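Local coordinates for protein DspB (Aggregatibacter actinomycetemcomitans, PDB 1YHT) that probably disperses biofilms by hydrolysing their polysaccharide, acting as a family 20 glycoside hydrolase of the beta-N-acetylhexosaminidase class, at residues A[20-25]-A[51-56]; A[114-119]-A[181-186]. All coordinates share one frame; numbering follows the deposited sequence.

Interaction 1: A[20-25]-A[51-56]; sequences GLMLDI and HLHFSD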
# COMPACT_ATOMS: atom_id res chain seq x y z
N GLY A 20 1.58 -11.20 5.01
CA GLY A 20 2.55 -10.26 5.56
C GLY A 20 1.98 -8.99 6.10
O GLY A 20 0.86 -8.97 6.62
N LEU A 21 2.78 -7.94 5.95
CA LEU A 21 2.52 -6.64 6.53
C LEU A 21 2.51 -5.61 5.43
O LEU A 21 3.39 -5.60 4.54
CB LEU A 21 3.64 -6.27 7.50
CG LEU A 21 3.66 -4.90 8.11
CD1 LEU A 21 2.48 -4.67 8.97
CD2 LEU A 21 4.94 -4.75 8.89
N MET A 22 1.54 -4.72 5.51
CA MET A 22 1.64 -3.46 4.77
C MET A 22 2.03 -2.39 5.77
O MET A 22 1.31 -2.12 6.77
CB MET A 22 0.30 -3.14 4.13
CG MET A 22 0.35 -2.07 3.14
SD MET A 22 0.16 -0.35 3.58
CE MET A 22 -0.51 -0.07 5.20
N LEU A 23 3.14 -1.74 5.49
CA LEU A 23 3.66 -0.76 6.43
C LEU A 23 3.63 0.58 5.73
O LEU A 23 4.26 0.74 4.66
CB LEU A 23 5.10 -1.09 6.87
CG LEU A 23 5.63 -0.19 8.01
CD1 LEU A 23 4.90 -0.33 9.34
CD2 LEU A 23 7.08 -0.41 8.21
N ASP A 24 2.91 1.52 6.33
CA ASP A 24 2.80 2.88 5.81
C ASP A 24 3.91 3.70 6.43
O ASP A 24 3.83 4.12 7.57
CB ASP A 24 1.41 3.45 6.10
CG ASP A 24 1.32 4.95 5.92
OD1 ASP A 24 2.18 5.60 5.26
OD2 ASP A 24 0.31 5.50 6.43
N ILE A 25 4.96 3.88 5.64
CA ILE A 25 6.08 4.68 6.06
C ILE A 25 5.98 6.09 5.52
O ILE A 25 6.84 6.88 5.78
CB ILE A 25 7.46 4.03 5.73
CG1 ILE A 25 7.74 3.93 4.23
CG2 ILE A 25 7.55 2.63 6.42
CD1 ILE A 25 9.10 3.45 3.95
N HIS A 51 4.77 -5.26 2.21
CA HIS A 51 4.20 -4.26 1.31
C HIS A 51 4.50 -2.88 1.87
O HIS A 51 3.98 -2.45 2.92
CB HIS A 51 2.70 -4.63 1.15
CG HIS A 51 1.82 -3.62 0.45
ND1 HIS A 51 0.46 -3.81 0.33
CD2 HIS A 51 2.08 -2.41 -0.12
CE1 HIS A 51 -0.08 -2.76 -0.28
NE2 HIS A 51 0.88 -1.89 -0.54
N LEU A 52 5.41 -2.20 1.18
CA LEU A 52 5.96 -0.93 1.65
C LEU A 52 5.26 0.24 1.02
O LEU A 52 5.53 0.59 -0.14
CB LEU A 52 7.45 -0.83 1.37
CG LEU A 52 8.20 0.17 2.25
CD1 LEU A 52 8.22 -0.28 3.74
CD2 LEU A 52 9.63 0.40 1.75
N HIS A 53 4.38 0.85 1.82
CA HIS A 53 3.60 2.03 1.39
C HIS A 53 4.39 3.26 1.76
O HIS A 53 4.16 3.85 2.82
CB HIS A 53 2.21 1.99 2.06
CG HIS A 53 1.25 3.03 1.56
ND1 HIS A 53 0.33 2.78 0.56
CD2 HIS A 53 1.06 4.31 1.94
CE1 HIS A 53 -0.37 3.88 0.34
NE2 HIS A 53 0.05 4.83 1.16
N PHE A 54 5.33 3.65 0.89
CA PHE A 54 6.33 4.72 1.14
C PHE A 54 5.99 6.07 0.52
O PHE A 54 6.70 7.05 0.74
CB PHE A 54 7.76 4.30 0.67
CG PHE A 54 7.87 4.04 -0.81
CD1 PHE A 54 8.06 5.08 -1.72
CD2 PHE A 54 7.77 2.76 -1.29
CE1 PHE A 54 8.11 4.83 -3.06
CE2 PHE A 54 7.83 2.53 -2.64
CZ PHE A 54 8.01 3.56 -3.52
N SER A 55 4.88 6.12 -0.24
CA SER A 55 4.52 7.33 -0.98
C SER A 55 3.00 7.63 -0.74
O SER A 55 2.13 6.78 -0.98
CB SER A 55 4.81 7.14 -2.46
OG SER A 55 4.35 8.24 -3.23
N ASP A 56 2.71 8.83 -0.24
CA ASP A 56 1.32 9.25 -0.05
C ASP A 56 1.29 10.77 -0.06
O ASP A 56 2.23 11.40 -0.52
CB ASP A 56 0.71 8.64 1.23
CG ASP A 56 -0.79 8.32 1.08
OD1 ASP A 56 -1.56 9.31 0.96
OD2 ASP A 56 -1.20 7.09 1.04
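Neighbouring parallel strands of the enzyme's beta/alpha barrel meet here, with Met22 beside His51, Leu23 beside Leu52 and Asp24 beside His53. The short axes diverge by only 12°, and four backbone bonds alternate across the gap. The ladder starts where His51 N donates to Leu21 O at 2.7 Å, continues through Leu23 N to His51 O and His53 N to Leu23 O, and ends with Ile25 N reaching His53 O at 2.9 Å, just past the regular strand.

On the face carrying the two histidines, Met22 CG lies over the middle of the His51 ring, 3.3 Å from its centroid, a CH-pi contact. Its first torsion (chi1 -167°, CG anti to the backbone N) carries the chain onto that ring, and the bends beyond it bring SD down to 3.5 Å from His53 CB. His51 also stacks on His179, and its two ring nitrogens bond to Tyr272 OH and Glu114 OE1, which fixes the ring's rotation.

Strands 18-24 and 49-53, joined by helix 32-44, form a beta-alpha-beta unit of the TIM barrel. Leu21 and Leu23 touch Phe38 of that helix, whereas Met22, Asp24, His51 and His53 point to the barrel interior. His53 NE2 donates to Asp56 OD2 over 2.6 Å, nearly straight at 164°; the oxygen lies in the imidazole plane and uses its anti lone pair. Asp24 OD1 stands 3.7 Å from His53 CD2 at the ring edge, the carboxylate turned almost perpendicular to the ring; its oxygens are held by Ala26 N, Gly331 N and a salt bridge to Arg27. Leu52 shares the helix-facing side with Leu23. Just past the strand, Ile25 places CD1 3.8 Å from Leu52 CD2 while its CG1 touches Phe54 CB.

Interaction 2: A[114-119]-A[181-186]; sequences ELDSPN and GGDEFG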
# COMPACT_ATOMS: atom_id res chain seq x y z
N GLU A 114 4.94 0.12 -3.11
CA GLU A 114 3.70 0.74 -3.56
C GLU A 114 3.94 2.17 -3.93
O GLU A 114 4.22 3.01 -3.05
CB GLU A 114 2.54 0.68 -2.52
CG GLU A 114 1.22 1.21 -3.09
CD GLU A 114 0.05 1.32 -2.13
OE1 GLU A 114 0.09 0.76 -1.01
OE2 GLU A 114 -0.92 2.04 -2.51
N LEU A 115 3.78 2.46 -5.22
CA LEU A 115 3.81 3.82 -5.72
C LEU A 115 2.37 4.17 -6.05
O LEU A 115 1.87 3.80 -7.08
CB LEU A 115 4.73 3.90 -6.96
CG LEU A 115 5.11 5.29 -7.45
CD1 LEU A 115 6.02 5.98 -6.45
CD2 LEU A 115 5.75 5.21 -8.84
N ASP A 116 1.69 4.83 -5.11
CA ASP A 116 0.26 5.01 -5.20
C ASP A 116 -0.05 6.13 -6.22
O ASP A 116 0.68 7.12 -6.36
CB ASP A 116 -0.35 5.31 -3.81
CG ASP A 116 -1.84 5.03 -3.75
OD1 ASP A 116 -2.48 4.87 -4.82
OD2 ASP A 116 -2.37 5.02 -2.59
N SER A 117 -1.13 5.90 -6.95
CA SER A 117 -1.68 6.82 -7.95
C SER A 117 -3.04 6.27 -8.34
O SER A 117 -3.34 5.09 -8.08
CB SER A 117 -0.76 6.99 -9.15
OG SER A 117 -0.95 5.99 -10.14
N PRO A 118 -3.89 7.12 -8.95
CA PRO A 118 -3.69 8.53 -9.30
C PRO A 118 -3.83 9.53 -8.18
O PRO A 118 -3.46 10.69 -8.38
CB PRO A 118 -4.82 8.80 -10.33
CG PRO A 118 -5.85 7.86 -10.03
CD PRO A 118 -5.20 6.64 -9.40
N ASN A 119 -4.40 9.12 -7.05
CA ASN A 119 -4.51 9.99 -5.86
C ASN A 119 -3.34 9.63 -4.90
O ASN A 119 -2.39 8.95 -5.31
CB ASN A 119 -5.93 9.84 -5.26
CG ASN A 119 -6.46 11.14 -4.60
OD1 ASN A 119 -7.45 11.79 -5.07
ND2 ASN A 119 -5.84 11.52 -3.48
N GLY A 181 -1.19 0.99 -6.40
CA GLY A 181 -2.13 1.76 -5.65
C GLY A 181 -3.53 1.60 -6.19
O GLY A 181 -4.03 0.45 -6.27
N GLY A 182 -4.15 2.75 -6.54
CA GLY A 182 -5.49 2.75 -7.09
C GLY A 182 -6.63 2.86 -6.06
O GLY A 182 -7.76 2.43 -6.33
N ASP A 183 -6.32 3.43 -4.90
CA ASP A 183 -7.32 3.69 -3.87
C ASP A 183 -7.78 5.12 -3.83
O ASP A 183 -7.00 6.06 -4.08
CB ASP A 183 -6.83 3.28 -2.48
CG ASP A 183 -5.58 4.06 -2.04
OD1 ASP A 183 -4.72 4.35 -2.90
OD2 ASP A 183 -5.46 4.39 -0.83
N GLU A 184 -9.08 5.26 -3.53
CA GLU A 184 -9.74 6.51 -3.20
C GLU A 184 -9.49 7.60 -4.22
O GLU A 184 -9.15 8.70 -3.84
CB GLU A 184 -9.30 7.00 -1.79
CG GLU A 184 -9.52 6.01 -0.67
CD GLU A 184 -9.20 6.58 0.71
OE1 GLU A 184 -8.12 7.21 0.85
OE2 GLU A 184 -10.03 6.40 1.65
N PHE A 185 -9.71 7.32 -5.49
CA PHE A 185 -9.45 8.27 -6.55
C PHE A 185 -10.79 8.60 -7.20
O PHE A 185 -11.77 7.81 -7.11
CB PHE A 185 -8.46 7.70 -7.59
CG PHE A 185 -9.02 6.53 -8.36
CD1 PHE A 185 -9.74 6.74 -9.52
CD2 PHE A 185 -8.92 5.23 -7.89
CE1 PHE A 185 -10.30 5.70 -10.19
CE2 PHE A 185 -9.52 4.19 -8.56
CZ PHE A 185 -10.19 4.43 -9.72
N GLY A 186 -10.87 9.77 -7.82
CA GLY A 186 -12.07 10.16 -8.59
C GLY A 186 -13.36 10.35 -7.80
O GLY A 186 -14.47 10.20 -8.34
O HOH W 1 -4.82 6.63 -5.49
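With chi1 at -159°, Asp116 swings CG anti to its main-chain nitrogen, whereas Asp183 keeps CG between its own N and carbonyl carbon (chi1 61°), and these two choices bring the carboxylates together. The side chains cross at about a right angle, yet the carboxylate planes differ by only 20°. Asp183 OD1 lies 2.5 Å from Asp116 OD2 and 3.0 Å from Asp116 OD1.

The Asp116 carboxylate also accepts from the facing loop: Gly182 N donates to Asp116 OD1 at 3.2 Å, arriving on the syn side but well out of the carboxylate plane, and the same N-H makes a weak, bent bond to Ser117 O at 2.9 Å. A water also spans the segments, accepting from Asn119 N and lying within hydrogen-bonding distance of Asp116 OD1 and, at 2.7 Å, of Asp183 O.

Lacking a CB, Gly181 lets Asp116 OD1 come within 3.2 Å of its CA, and Glu114 OE2 approaches the same carbon. Glu114 extends its chain to reach this point, where OE2 accepts from Trp216 NE1 and OE1 is held by His53. Further along, the peptide bond before Pro118 is cis; the proline ring meets the base of Phe185 obliquely, with Pro118 CG 3.6 Å from Phe185 CB, and the phenyl ring itself meets Phe195.

Glu184 turns its carboxylate to His120 NE2, and an acetic acid molecule lies about 3 Å from the side chain of Asp183, consistent with a pocket. Gly181 at the end of barrel strand 177-181, with Gly182, Asp183 and Glu184 in the loop after it, is consistent with the Asp-Glu pair of family 20 hexosaminidases, where the Glu acts as general acid and the Asp assists the substrate's acetamido group.

Interaction 1 closes before interaction 2 opens along the chain, and their centres lie about 13 Å apart on one curled parallel sheet. Interaction 1 pairs strands 18-24 and 49-53, interaction 2 joins the end of strand 110-117 to the loop after strand 177-181, and strands 49-53 and 110-117 are neighbours between them. Glu114 is one junction, its OE1 lying 2.6 Å from His53 ND1 and 2.8 Å from His51 NE2, both probable hydrogen bonds. A second, bonded path runs from His53 NE2 through Asp56 to His120 and on to Glu184 OE1. Both contacts gather at the C-terminal ends of their strands, where TIM barrels carry their active sites, consistent with the catalytic end.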